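Local coordinates for CrmK (Actinoalloteichus sp. WH1-2216-6, PDB 5I1V), which acts as an FAD-linked oxidase with covalently bound flavin, involved in recycling shunt products during caerulomycin biosynthesis, at residues A226-S231 with V308-L312; F247-R253 with F298-L302; G263-L268 with A279-P285; F271-A275 with R365-P371. One frame throughout, in Å; residues are numbered along the deposited sequence. Where two conformers were deposited one is given.

Contact 1: residues A226-S231 with V308-L312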
loop_
_atom_site.group_PDB
_atom_site.type_symbol
_atom_site.label_atom_id
_atom_site.label_comp_id
_atom_site.label_asym_id
_atom_site.label_seq_id
_atom_site.Cartn_x
_atom_site.Cartn_y
_atom_site.Cartn_z
ATOM N N ALA A 226 -1.843 -9.181 19.724
ATOM C CA ALA A 226 -0.605 -9.354 20.445
ATOM C C ALA A 226 0.506 -9.564 19.436
ATOM O O ALA A 226 0.384 -10.384 18.518
ATOM C CB ALA A 226 -0.699 -10.554 21.382
ATOM N N ARG A 227 1.593 -8.836 19.620
ATOM C CA ARG A 227 2.727 -8.934 18.737
ATOM C C ARG A 227 3.889 -9.282 19.674
ATOM O O ARG A 227 4.085 -8.659 20.710
ATOM C CB ARG A 227 2.922 -7.639 17.971
ATOM C CG ARG A 227 1.578 -7.072 17.451
ATOM C CD ARG A 227 1.592 -6.603 15.999
ATOM N NE ARG A 227 2.497 -5.473 15.839
ATOM C CZ ARG A 227 3.439 -5.349 14.900
ATOM N NH1 ARG A 227 3.603 -6.267 13.942
ATOM N NH2 ARG A 227 4.218 -4.265 14.903
ATOM N N VAL A 228 4.572 -10.352 19.341
ATOM C CA VAL A 228 5.536 -10.970 20.223
ATOM C C VAL A 228 6.813 -11.131 19.437
ATOM O O VAL A 228 6.761 -11.408 18.268
ATOM C CB VAL A 228 5.007 -12.328 20.662
ATOM C CG1 VAL A 228 5.925 -12.971 21.688
ATOM C CG2 VAL A 228 3.639 -12.170 21.274
ATOM N N SER A 229 7.974 -10.971 20.068
ATOM C CA SER A 229 9.236 -11.338 19.436
ATOM C C SER A 229 10.162 -11.990 20.451
ATOM O O SER A 229 10.141 -11.628 21.621
ATOM C CB SER A 229 9.922 -10.110 18.856
ATOM O OG SER A 229 9.930 -9.087 19.820
ATOM N N TRP A 230 10.958 -12.951 19.988
ATOM C CA TRP A 230 11.937 -13.640 20.823
ATOM C C TRP A 230 13.318 -13.372 20.239
ATOM O O TRP A 230 13.538 -13.563 19.059
ATOM C CB TRP A 230 11.708 -15.149 20.835
ATOM C CG TRP A 230 10.468 -15.637 21.456
ATOM C CD1 TRP A 230 10.342 -16.173 22.703
ATOM C CD2 TRP A 230 9.173 -15.703 20.848
ATOM N NE1 TRP A 230 9.042 -16.541 22.927
ATOM C CE2 TRP A 230 8.300 -16.265 21.801
ATOM C CE3 TRP A 230 8.656 -15.296 19.600
ATOM C CZ2 TRP A 230 6.929 -16.463 21.547
ATOM C CZ3 TRP A 230 7.314 -15.516 19.336
ATOM C CH2 TRP A 230 6.462 -16.105 20.311
ATOM N N SER A 231 14.275 -12.950 21.064
ATOM C CA SER A 231 15.569 -12.541 20.524
ATOM C C SER A 231 16.362 -13.759 20.093
ATOM O O SER A 231 16.515 -14.715 20.873
ATOM C CB SER A 231 16.366 -11.711 21.557
ATOM O OG SER A 231 17.704 -11.532 21.097
ATOM N N VAL A 308 14.027 -18.330 26.889
ATOM C CA VAL A 308 13.971 -16.937 26.356
ATOM C C VAL A 308 12.632 -16.314 26.690
ATOM O O VAL A 308 11.601 -16.887 26.339
ATOM C CB VAL A 308 14.041 -16.829 24.810
ATOM C CG1 VAL A 308 14.482 -15.428 24.405
ATOM C CG2 VAL A 308 14.934 -17.869 24.194
ATOM N N ALA A 309 12.628 -15.148 27.326
ATOM C CA ALA A 309 11.375 -14.421 27.576
ATOM C C ALA A 309 11.131 -13.602 26.326
ATOM O O ALA A 309 12.066 -12.983 25.824
ATOM C CB ALA A 309 11.521 -13.490 28.763
ATOM N N PRO A 310 9.884 -13.579 25.820
ATOM C CA PRO A 310 9.640 -12.733 24.652
ATOM C C PRO A 310 9.246 -11.300 25.011
ATOM O O PRO A 310 8.679 -11.084 26.073
ATOM C CB PRO A 310 8.438 -13.410 24.002
ATOM C CG PRO A 310 7.661 -13.963 25.165
ATOM C CD PRO A 310 8.701 -14.383 26.183
ATOM N N SER A 311 9.503 -10.345 24.119
ATOM C CA SER A 311 8.923 -9.015 24.223
ATOM C C SER A 311 7.539 -9.053 23.602
ATOM O O SER A 311 7.344 -9.696 22.595
ATOM C CB SER A 311 9.706 -8.002 23.421
ATOM O OG SER A 311 11.091 -8.106 23.627
ATOM N N LEU A 312 6.624 -8.282 24.145
ATOM C CA LEU A 312 5.222 -8.384 23.789
ATOM C C LEU A 312 4.589 -6.988 23.873
ATOM O O LEU A 312 4.856 -6.244 24.808
ATOM C CB LEU A 312 4.605 -9.341 24.798
ATOM C CG LEU A 312 3.136 -9.384 25.136
ATOM C CD1 LEU A 312 2.361 -9.962 23.965
ATOM C CD2 LEU A 312 2.947 -10.256 26.370
HETATM O O HOH W 1 13.602 -12.251 23.785
#

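Contact 2: residues F247-R253 with F298-L302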
loop_
_atom_site.group_PDB
_atom_site.type_symbol
_atom_site.label_atom_id
_atom_site.label_comp_id
_atom_site.label_asym_id
_atom_site.label_seq_id
_atom_site.Cartn_x
_atom_site.Cartn_y
_atom_site.Cartn_z
ATOM N N PHE A 247 3.685 -24.165 20.188
ATOM C CA PHE A 247 2.786 -23.519 19.215
ATOM C C PHE A 247 1.969 -24.562 18.472
ATOM O O PHE A 247 0.759 -24.498 18.440
ATOM C CB PHE A 247 3.604 -22.707 18.216
ATOM C CG PHE A 247 2.758 -21.912 17.248
ATOM C CD1 PHE A 247 2.248 -20.685 17.616
ATOM C CD2 PHE A 247 2.484 -22.387 15.982
ATOM C CE1 PHE A 247 1.463 -19.934 16.732
ATOM C CE2 PHE A 247 1.685 -21.655 15.091
ATOM C CZ PHE A 247 1.196 -20.420 15.463
ATOM N N LEU A 248 2.646 -25.560 17.909
ATOM C CA LEU A 248 1.961 -26.589 17.131
ATOM C C LEU A 248 0.957 -27.357 17.978
ATOM O O LEU A 248 -0.186 -27.590 17.529
ATOM C CB LEU A 248 2.945 -27.544 16.472
ATOM C CG LEU A 248 3.944 -26.905 15.514
ATOM C CD1 LEU A 248 4.923 -27.938 14.996
ATOM C CD2 LEU A 248 3.273 -26.193 14.369
ATOM N N ASP A 249 1.334 -27.697 19.211
ATOM C CA ASP A 249 0.426 -28.486 20.073
ATOM C C ASP A 249 -0.800 -27.700 20.381
ATOM O O ASP A 249 -1.903 -28.226 20.317
ATOM C CB ASP A 249 1.070 -28.883 21.422
ATOM C CG ASP A 249 2.217 -29.860 21.260
ATOM O OD1 ASP A 249 2.263 -30.570 20.225
ATOM O OD2 ASP A 249 3.104 -29.902 22.164
ATOM N N TRP A 250 -0.621 -26.438 20.751
ATOM C CA TRP A 250 -1.769 -25.602 21.055
ATOM C C TRP A 250 -2.657 -25.466 19.794
ATOM O O TRP A 250 -3.865 -25.596 19.896
ATOM C CB TRP A 250 -1.360 -24.218 21.585
ATOM C CG TRP A 250 -2.489 -23.403 22.073
ATOM C CD1 TRP A 250 -2.940 -23.294 23.364
ATOM C CD2 TRP A 250 -3.401 -22.628 21.269
ATOM N NE1 TRP A 250 -4.054 -22.469 23.412
ATOM C CE2 TRP A 250 -4.355 -22.062 22.136
ATOM C CE3 TRP A 250 -3.480 -22.335 19.906
ATOM C CZ2 TRP A 250 -5.385 -21.221 21.678
ATOM C CZ3 TRP A 250 -4.527 -21.516 19.453
ATOM C CH2 TRP A 250 -5.445 -20.972 20.330
ATOM N N GLN A 251 -2.064 -25.235 18.623
ATOM C CA GLN A 251 -2.876 -25.053 17.406
ATOM C C GLN A 251 -3.638 -26.337 17.054
ATOM O O GLN A 251 -4.829 -26.288 16.681
ATOM C CB GLN A 251 -2.012 -24.635 16.231
ATOM C CG GLN A 251 -1.364 -23.279 16.369
ATOM C CD GLN A 251 -2.381 -22.138 16.443
ATOM O OE1 GLN A 251 -3.554 -22.279 16.044
ATOM N NE2 GLN A 251 -1.916 -20.977 16.917
ATOM N N LEU A 252 -2.987 -27.492 17.208
ATOM C CA LEU A 252 -3.635 -28.755 16.885
ATOM C C LEU A 252 -4.693 -29.216 17.888
ATOM O O LEU A 252 -5.513 -30.065 17.569
ATOM C CB LEU A 252 -2.628 -29.850 16.627
ATOM C CG LEU A 252 -1.752 -29.580 15.402
ATOM C CD1 LEU A 252 -0.447 -30.334 15.572
ATOM C CD2 LEU A 252 -2.443 -29.926 14.097
ATOM N N ARG A 253 -4.717 -28.610 19.064
ATOM C CA ARG A 253 -5.834 -28.781 19.998
ATOM C C ARG A 253 -6.937 -27.779 19.768
ATOM O O ARG A 253 -7.998 -27.906 20.365
ATOM C CB ARG A 253 -5.362 -28.628 21.453
ATOM C CG ARG A 253 -4.710 -29.883 21.992
ATOM C CD ARG A 253 -3.733 -29.591 23.129
ATOM N NE ARG A 253 -4.107 -28.402 23.883
ATOM C CZ ARG A 253 -3.250 -27.482 24.331
ATOM N NH1 ARG A 253 -1.938 -27.592 24.131
ATOM N NH2 ARG A 253 -3.723 -26.428 24.984
ATOM N N PHE A 298 -3.077 -18.437 25.924
ATOM C CA PHE A 298 -2.330 -18.867 24.762
ATOM C C PHE A 298 -0.866 -18.424 24.890
ATOM O O PHE A 298 0.031 -19.232 24.755
ATOM C CB PHE A 298 -3.001 -18.343 23.476
ATOM C CG PHE A 298 -2.136 -18.435 22.255
ATOM C CD1 PHE A 298 -1.801 -19.659 21.745
ATOM C CD2 PHE A 298 -1.699 -17.273 21.583
ATOM C CE1 PHE A 298 -0.989 -19.758 20.613
ATOM C CE2 PHE A 298 -0.914 -17.365 20.448
ATOM C CZ PHE A 298 -0.556 -18.607 19.965
ATOM N N LEU A 299 -0.639 -17.152 25.202
ATOM C CA LEU A 299 0.709 -16.624 25.307
ATOM C C LEU A 299 1.517 -17.358 26.424
ATOM O O LEU A 299 2.695 -17.626 26.260
ATOM C CB LEU A 299 0.679 -15.119 25.552
ATOM C CG LEU A 299 0.114 -14.251 24.413
ATOM C CD1 LEU A 299 0.035 -12.818 24.890
ATOM C CD2 LEU A 299 0.963 -14.354 23.147
ATOM N N ALA A 300 0.861 -17.716 27.521
ATOM C CA ALA A 300 1.525 -18.497 28.588
ATOM C C ALA A 300 1.930 -19.895 28.120
ATOM O O ALA A 300 3.036 -20.355 28.441
ATOM C CB ALA A 300 0.634 -18.598 29.820
ATOM N N GLU A 301 1.078 -20.581 27.362
ATOM C CA GLU A 301 1.439 -21.929 26.896
ATOM C C GLU A 301 2.664 -21.917 25.997
ATOM O O GLU A 301 3.512 -22.817 26.064
ATOM C CB GLU A 301 0.318 -22.616 26.125
ATOM C CG GLU A 301 -0.835 -23.107 26.977
ATOM C CD GLU A 301 -1.452 -24.414 26.489
ATOM O OE1 GLU A 301 -0.833 -25.167 25.688
ATOM O OE2 GLU A 301 -2.584 -24.700 26.930
ATOM N N LEU A 302 2.766 -20.905 25.139
ATOM C CA LEU A 302 3.938 -20.798 24.277
ATOM C C LEU A 302 5.215 -20.793 25.042
ATOM O O LEU A 302 6.215 -21.312 24.561
ATOM C CB LEU A 302 3.920 -19.507 23.468
ATOM C CG LEU A 302 2.935 -19.460 22.316
ATOM C CD1 LEU A 302 3.297 -18.265 21.440
ATOM C CD2 LEU A 302 2.968 -20.734 21.510
#

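Contact 3: residues G263-L268 with A279-P285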
loop_
_atom_site.group_PDB
_atom_site.type_symbol
_atom_site.label_atom_id
_atom_site.label_comp_id
_atom_site.label_asym_id
_atom_site.label_seq_id
_atom_site.Cartn_x
_atom_site.Cartn_y
_atom_site.Cartn_z
ATOM N N GLY A 263 -11.569 -18.570 17.410
ATOM C CA GLY A 263 -11.488 -17.196 16.979
ATOM C C GLY A 263 -10.100 -16.613 17.085
ATOM O O GLY A 263 -9.820 -15.594 16.468
ATOM N N LEU A 264 -9.225 -17.260 17.859
ATOM C CA LEU A 264 -7.842 -16.813 17.956
ATOM C C LEU A 264 -7.021 -17.301 16.750
ATOM O O LEU A 264 -6.875 -18.494 16.510
ATOM C CB LEU A 264 -7.244 -17.241 19.291
ATOM C CG LEU A 264 -5.985 -16.579 19.841
ATOM C CD1 LEU A 264 -5.748 -16.991 21.292
ATOM C CD2 LEU A 264 -4.787 -16.930 18.983
ATOM N N TYR A 265 -6.494 -16.346 15.994
ATOM C CA TYR A 265 -5.669 -16.609 14.808
ATOM C C TYR A 265 -4.256 -16.160 15.129
ATOM O O TYR A 265 -4.042 -15.034 15.574
ATOM C CB TYR A 265 -6.180 -15.780 13.615
ATOM C CG TYR A 265 -5.196 -15.716 12.468
ATOM C CD1 TYR A 265 -5.010 -16.818 11.625
ATOM C CD2 TYR A 265 -4.437 -14.574 12.232
ATOM C CE1 TYR A 265 -4.103 -16.788 10.594
ATOM C CE2 TYR A 265 -3.498 -14.541 11.212
ATOM C CZ TYR A 265 -3.342 -15.659 10.393
ATOM O OH TYR A 265 -2.438 -15.623 9.353
ATOM N N ALA A 266 -3.291 -17.014 14.855
ATOM C CA ALA A 266 -1.904 -16.639 15.094
ATOM C C ALA A 266 -0.956 -17.104 14.010
ATOM O O ALA A 266 -1.156 -18.175 13.408
ATOM C CB ALA A 266 -1.475 -17.166 16.439
ATOM N N LEU A 267 0.070 -16.289 13.766
ATOM C CA LEU A 267 1.107 -16.613 12.813
ATOM C C LEU A 267 2.473 -16.480 13.492
ATOM O O LEU A 267 2.793 -15.434 14.035
ATOM C CB LEU A 267 1.020 -15.678 11.626
ATOM C CG LEU A 267 1.927 -15.987 10.437
ATOM C CD1 LEU A 267 1.286 -15.666 9.088
ATOM C CD2 LEU A 267 3.196 -15.194 10.540
ATOM N N LEU A 268 3.272 -17.534 13.400
ATOM C CA LEU A 268 4.616 -17.562 13.976
ATOM C C LEU A 268 5.633 -17.463 12.828
ATOM O O LEU A 268 5.617 -18.270 11.944
ATOM C CB LEU A 268 4.796 -18.865 14.701
ATOM C CG LEU A 268 6.174 -19.087 15.322
ATOM C CD1 LEU A 268 6.486 -18.016 16.360
ATOM C CD2 LEU A 268 6.161 -20.493 15.896
ATOM N N ALA A 279 9.156 -13.909 15.402
ATOM C CA ALA A 279 8.100 -12.950 15.611
ATOM C C ALA A 279 6.767 -13.688 15.535
ATOM O O ALA A 279 6.635 -14.653 14.807
ATOM C CB ALA A 279 8.160 -11.867 14.543
ATOM N N MET A 280 5.802 -13.284 16.333
ATOM C CA MET A 280 4.467 -13.820 16.183
ATOM C C MET A 280 3.442 -12.721 16.308
ATOM O O MET A 280 3.621 -11.789 17.095
ATOM C CB MET A 280 4.195 -14.919 17.198
ATOM C CG MET A 280 2.725 -15.320 17.250
ATOM S SD MET A 280 2.456 -16.557 18.495
ATOM C CE MET A 280 2.247 -15.464 19.883
ATOM N N HIS A 281 2.385 -12.819 15.497
ATOM C CA HIS A 281 1.221 -11.988 15.745
ATOM C C HIS A 281 0.007 -12.868 15.974
ATOM O O HIS A 281 -0.140 -13.937 15.390
ATOM C CB HIS A 281 0.974 -10.955 14.645
ATOM C CG HIS A 281 0.789 -11.546 13.291
ATOM N ND1 HIS A 281 1.810 -11.613 12.372
ATOM C CD2 HIS A 281 -0.284 -12.124 12.707
ATOM C CE1 HIS A 281 1.368 -12.187 11.267
ATOM N NE2 HIS A 281 0.099 -12.500 11.441
ATOM N N ALA A 282 -0.825 -12.431 16.907
ATOM C CA ALA A 282 -2.046 -13.117 17.238
ATOM C C ALA A 282 -3.161 -12.130 17.459
ATOM O O ALA A 282 -2.919 -10.957 17.853
ATOM C CB ALA A 282 -1.856 -13.999 18.448
ATOM N N GLN A 283 -4.380 -12.581 17.150
ATOM C CA GLN A 283 -5.549 -11.756 17.252
ATOM C C GLN A 283 -6.721 -12.605 17.622
ATOM O O GLN A 283 -6.771 -13.756 17.278
ATOM C CB GLN A 283 -5.830 -10.990 15.923
ATOM C CG GLN A 283 -6.142 -11.893 14.745
ATOM C CD GLN A 283 -6.292 -11.222 13.387
ATOM O OE1 GLN A 283 -5.432 -10.530 12.922
ATOM N NE2 GLN A 283 -7.396 -11.484 12.729
ATOM N N ILE A 284 -7.670 -12.017 18.334
ATOM C CA ILE A 284 -8.890 -12.682 18.755
ATOM C C ILE A 284 -9.964 -11.624 18.861
ATOM O O ILE A 284 -9.717 -10.542 19.360
ATOM C CB ILE A 284 -8.722 -13.421 20.103
ATOM C CG1 ILE A 284 -9.913 -14.340 20.395
ATOM C CG2 ILE A 284 -8.412 -12.448 21.221
ATOM C CD1 ILE A 284 -9.772 -15.216 21.650
ATOM N N PRO A 285 -11.151 -11.909 18.338
ATOM C CA PRO A 285 -12.166 -10.872 18.479
ATOM C C PRO A 285 -12.500 -10.515 19.938
ATOM O O PRO A 285 -12.497 -11.375 20.819
ATOM C CB PRO A 285 -13.391 -11.481 17.798
ATOM C CG PRO A 285 -12.855 -12.567 16.907
ATOM C CD PRO A 285 -11.654 -13.098 17.647
HETATM O O HOH W 2 -1.436 -13.406 8.795
#

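Contact 4: residues F271-A275 with R365-P371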
loop_
_atom_site.group_PDB
_atom_site.type_symbol
_atom_site.label_atom_id
_atom_site.label_comp_id
_atom_site.label_asym_id
_atom_site.label_seq_id
_atom_site.Cartn_x
_atom_site.Cartn_y
_atom_site.Cartn_z
ATOM N N PHE A 271 12.204 -16.486 11.370
ATOM C CA PHE A 271 13.251 -15.920 10.581
ATOM C C PHE A 271 14.596 -16.589 10.823
ATOM O O PHE A 271 14.871 -17.116 11.926
ATOM C CB PHE A 271 13.424 -14.462 10.931
ATOM C CG PHE A 271 12.258 -13.575 10.569
ATOM C CD1 PHE A 271 12.026 -13.201 9.252
ATOM C CD2 PHE A 271 11.451 -13.047 11.556
ATOM C CE1 PHE A 271 10.969 -12.354 8.933
ATOM C CE2 PHE A 271 10.422 -12.188 11.256
ATOM C CZ PHE A 271 10.176 -11.831 9.940
ATOM N N HIS A 272 15.430 -16.538 9.796
ATOM C CA HIS A 272 16.831 -16.837 9.933
ATOM C C HIS A 272 17.437 -15.892 10.963
ATOM O O HIS A 272 17.009 -14.743 11.123
ATOM C CB HIS A 272 17.562 -16.701 8.590
ATOM C CG HIS A 272 19.012 -17.035 8.677
ATOM N ND1 HIS A 272 19.987 -16.071 8.818
ATOM C CD2 HIS A 272 19.651 -18.223 8.678
ATOM C CE1 HIS A 272 21.170 -16.658 8.915
ATOM N NE2 HIS A 272 20.993 -17.966 8.833
ATOM N N ARG A 273 18.466 -16.405 11.644
ATOM C CA ARG A 273 19.151 -15.697 12.715
ATOM C C ARG A 273 19.518 -14.260 12.366
ATOM O O ARG A 273 19.414 -13.361 13.209
ATOM C CB ARG A 273 20.416 -16.483 13.133
ATOM C CG ARG A 273 21.333 -15.753 14.116
ATOM C CD ARG A 273 22.347 -16.677 14.796
ATOM N NE ARG A 273 22.147 -16.774 16.248
ATOM C CZ ARG A 273 21.951 -17.919 16.886
ATOM N NH1 ARG A 273 21.976 -19.037 16.200
ATOM N NH2 ARG A 273 21.745 -17.955 18.197
ATOM N N SER A 274 19.979 -14.043 11.137
ATOM C CA SER A 274 20.404 -12.707 10.711
ATOM C C SER A 274 19.323 -11.670 10.817
ATOM O O SER A 274 19.644 -10.495 10.788
ATOM C CB SER A 274 20.924 -12.712 9.282
ATOM O OG SER A 274 19.929 -13.161 8.382
ATOM N N ALA A 275 18.041 -12.077 10.918
ATOM C CA ALA A 275 16.977 -11.117 11.216
ATOM C C ALA A 275 16.997 -10.632 12.652
ATOM O O ALA A 275 16.447 -9.577 12.937
ATOM C CB ALA A 275 15.596 -11.705 10.897
ATOM N N ARG A 365 22.324 -21.227 10.854
ATOM C CA ARG A 365 23.529 -21.323 10.012
ATOM C C ARG A 365 24.173 -19.929 9.901
ATOM O O ARG A 365 23.577 -19.007 9.340
ATOM C CB ARG A 365 23.150 -21.854 8.604
ATOM C CG ARG A 365 24.065 -22.945 8.053
ATOM C CD ARG A 365 23.450 -23.670 6.848
ATOM N NE ARG A 365 23.444 -22.865 5.622
ATOM C CZ ARG A 365 22.903 -23.242 4.455
ATOM N NH1 ARG A 365 22.314 -24.428 4.325
ATOM N NH2 ARG A 365 22.954 -22.432 3.397
ATOM N N ALA A 366 25.373 -19.749 10.446
ATOM C CA ALA A 366 26.033 -18.430 10.365
ATOM C C ALA A 366 26.729 -18.145 9.033
ATOM O O ALA A 366 27.078 -17.021 8.747
ATOM C CB ALA A 366 27.002 -18.254 11.528
ATOM N N ASP A 367 26.923 -19.152 8.192
ATOM C CA ASP A 367 27.505 -18.920 6.866
ATOM C C ASP A 367 26.475 -18.354 5.850
ATOM O O ASP A 367 26.748 -18.258 4.652
ATOM C CB ASP A 367 28.152 -20.217 6.324
ATOM C CG ASP A 367 27.123 -21.344 6.050
ATOM O OD1 ASP A 367 25.904 -21.101 6.178
ATOM O OD2 ASP A 367 27.530 -22.477 5.700
ATOM N N TYR A 368 25.288 -17.995 6.322
ATOM C CA TYR A 368 24.238 -17.461 5.450
ATOM C C TYR A 368 23.803 -16.137 6.046
ATOM O O TYR A 368 23.849 -15.949 7.251
ATOM C CB TYR A 368 23.075 -18.448 5.387
ATOM C CG TYR A 368 21.903 -17.990 4.531
ATOM C CD1 TYR A 368 22.015 -17.926 3.148
ATOM C CD2 TYR A 368 20.685 -17.651 5.111
ATOM C CE1 TYR A 368 20.945 -17.505 2.360
ATOM C CE2 TYR A 368 19.612 -17.233 4.338
ATOM C CZ TYR A 368 19.738 -17.167 2.957
ATOM O OH TYR A 368 18.673 -16.756 2.146
ATOM N N HIS A 369 23.404 -15.197 5.207
ATOM C CA HIS A 369 22.874 -13.942 5.724
ATOM C C HIS A 369 21.686 -13.508 4.855
ATOM O O HIS A 369 21.791 -13.368 3.637
ATOM C CB HIS A 369 23.953 -12.861 5.795
ATOM C CG HIS A 369 23.427 -11.505 6.172
ATOM N ND1 HIS A 369 22.760 -10.692 5.277
ATOM C CD2 HIS A 369 23.464 -10.822 7.343
ATOM C CE1 HIS A 369 22.408 -9.569 5.879
ATOM N NE2 HIS A 369 22.818 -9.626 7.136
ATOM N N CYS A 370 20.538 -13.351 5.490
ATOM C CA CYS A 370 19.384 -12.829 4.799
ATOM C C CYS A 370 18.284 -12.653 5.820
ATOM O O CYS A 370 17.631 -13.620 6.231
ATOM C CB CYS A 370 18.982 -13.753 3.654
ATOM S SG CYS A 370 17.484 -13.259 2.770
ATOM N N PRO A 371 18.111 -11.418 6.286
ATOM C CA PRO A 371 17.137 -11.158 7.326
ATOM C C PRO A 371 15.696 -11.369 6.824
ATOM O O PRO A 371 14.793 -11.495 7.647
ATOM C CB PRO A 371 17.360 -9.678 7.679
ATOM C CG PRO A 371 18.630 -9.288 7.039
ATOM C CD PRO A 371 18.827 -10.204 5.873
#

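Contact 1: residues A226-S231 with V308-L312
Pro-310 sets its CB over one face of the indole of Trp-230, a CH-pi contact with the carbon 3.5 Å from the centroid of the five-membered ring and 17° off its normal. Pyrrolidine and indole lie alongside, pointing the same way. Val-228 CG1 rests above the rim of that same face and presses on Pro-310 CB at 3.4 Å, tighter than usual for two carbons. This methyl is placed there by standing opposite the valine's own N (chi1 -175°); the other, CG2, lies 3.7 Å from Leu-312 CD1. Near the plane of the indole, Val-308 O faces its edge. The segments lie where strand 311-318, at the margin of the antiparallel sheet, joins 222-231, with Val-308 in the loop leading in. Ser-229 and Ser-311 form a hydrogen-bonded pair, Ser-229 N to Ser-311 O and Ser-311 N to Ser-229 O both 2.9 Å, with their side chains on the face opposite Val-228 and Leu-312. A leucine in place of Trp-230 would remove the flat surface against Pro-310 CB and Val-228 CG1 and is likely to leave a gap beside the proline. Past the paired residues a water accepts from Ser-231 N and donates to Ala-309 O at 2.7 Å.

Contact 2: residues F247-R253 with F298-L302
Two helices packed on the same face of the large antiparallel sheet, 237-253 and 291-303, meet here through Phe-247, Trp-250 and Arg-253 on one and Phe-298, Glu-301 and Leu-302 on the other. The axes of the short segments approach to 9.9 Å and run 140° apart, roughly antiparallel. At the middle is an edge-to-face pair: Phe-298 turns the CD1 edge of its ring onto the indole of Trp-250, with CD1 3.4 Å from Trp-250 CD2 and the planes at 56°. Both residues carry CG opposite the backbone N, which swings each ring out from its helix into the interface. Phe-298 CZ goes on to meet Phe-247 CE1 at 4.0 Å. Leu-302 CD2 closes the far end, at the edge of the Phe-247 ring and 3.9 Å from Phe-247 CB. Toward the outside, Glu-301 brings its carboxylate to the edge of the indole, CD 3.6 Å from Trp-250 CD1, the two planes almost perpendicular. The same carboxylate is gripped end-on by Arg-253: NH1 reaches the syn lone pair of OE1 at 3.1 Å, the oxygen lying in the guanidinium plane, while NH2 meets OE2 at 2.8 Å from somewhat above the carboxylate plane. This salt bridge lies across the outer rim of the aromatic layer. Beneath, Phe-247 and Phe-298 rest on Ala-266 and Met-280 of the sheet. The arrangement is that of a helical layer backing an antiparallel sheet, as in the substrate domain of berberine bridge enzyme-like flavoproteins.

Contact 3: residues G263-L268 with A279-P285
The imidazole of His-281, in one of its two conformers, has Leu-267 O over the rim of one face and Tyr-265 CE2 near its plane at the edge, 4.1 Å from NE2. A water near the plane of both rings probably links Tyr-265 OH and His-281 NE2 in this conformer, though its place is doubtful. The ring reaches its neighbours because CG is wedged between N and the carbonyl carbon (chi1 58°), which brings NE2 within 3.3 Å of Leu-267 CB. Tyr-265 CD2 lies 4.0 Å from Gln-283 CD, ring and amide planes steeply inclined. The reverse face is apolar: Ala-266 CB meets Ala-282 CB at 3.8 Å, and Leu-268 CD1 meets Met-280 CB at 3.9 Å. Four backbone bonds hold this beta hairpin, two each in the hydrogen-bonded pairs Tyr-265 with Gln-283 and Leu-267 with His-281; Tyr-265 N to Gln-283 O is 2.9 Å. The tyrosine side chain comes within about 7 Å of the bound FAD and packs on Phe-123, which binds it. Strand 374-379 flanks the hairpin beside 265-271 and strand 222-231 beside 277-285, while helices 237-253 and 291-303 pack on the face of Ala-266 and Met-280.

Contact 4: residues F271-A275 with R365-P371
Ser-274 OG is held from both segments: Cys-370 N donates to it at 3.0 Å, and His-272 ND1 shares a hydrogen bond with it at 2.9 Å in which either may be the donor. The hydroxyl stands between its own N and carbonyl carbon (chi1 59°), which turns it toward the 365-371 loop and over a face of the His-369 ring. The other nitrogen of the histidine, NE2, donates to Arg-365 O at 2.8 Å, the oxygen lying practically in the ring plane. His-272 is thus tied at both nitrogens, which fixes the rotation of its ring. Across one face comes Tyr-368, in a T-shaped contact with CD2 above the centre, 3.7 Å from His-272 NE2 and the planes at 90°; Arg-273 CB lies over the rim of the opposite face. Were His-272 a phenylalanine, Arg-365 O would probably lose its donor and Ser-274 OG one of its partners. Farther along, Ala-275 CB touches Pro-371 CB at 4.2 Å. Arg-365 opens a type I turn ending at Tyr-368, within which its NE makes a salt bridge to Asp-367 OD1. Tyr-368 OH bonds to His-417 of helix 414-428. The contact joins the connection between hairpin strands 265-271 and 277-285, which includes a short 3-10 segment, to the loop that leads from helix 353-364 into strand 374-379, the sheet neighbour of 265-271.

Contacts 2 and 3 are buried, while contacts 1 and 4 are only partly so. Contacts 1 and 3 lie in one sheet: strand 277-285 of contact 3 pairs with 265-271 on one side and with 222-231, the strand of contact 1, on the other. Contact 2 is the helical layer above them, its Leu-299 packing on Val-228 and Leu-312 and its Phe-298 and Leu-302 on Met-280. Backbone bonds join both strand contacts, four in contact 3 but two in contact 1, where proline-indole packing adds to them; in contact 2 aromatic rings do the work, with a salt bridge at the rim. Contact 4, at the hairpin's far end, relies on polar side chains binding loop backbone.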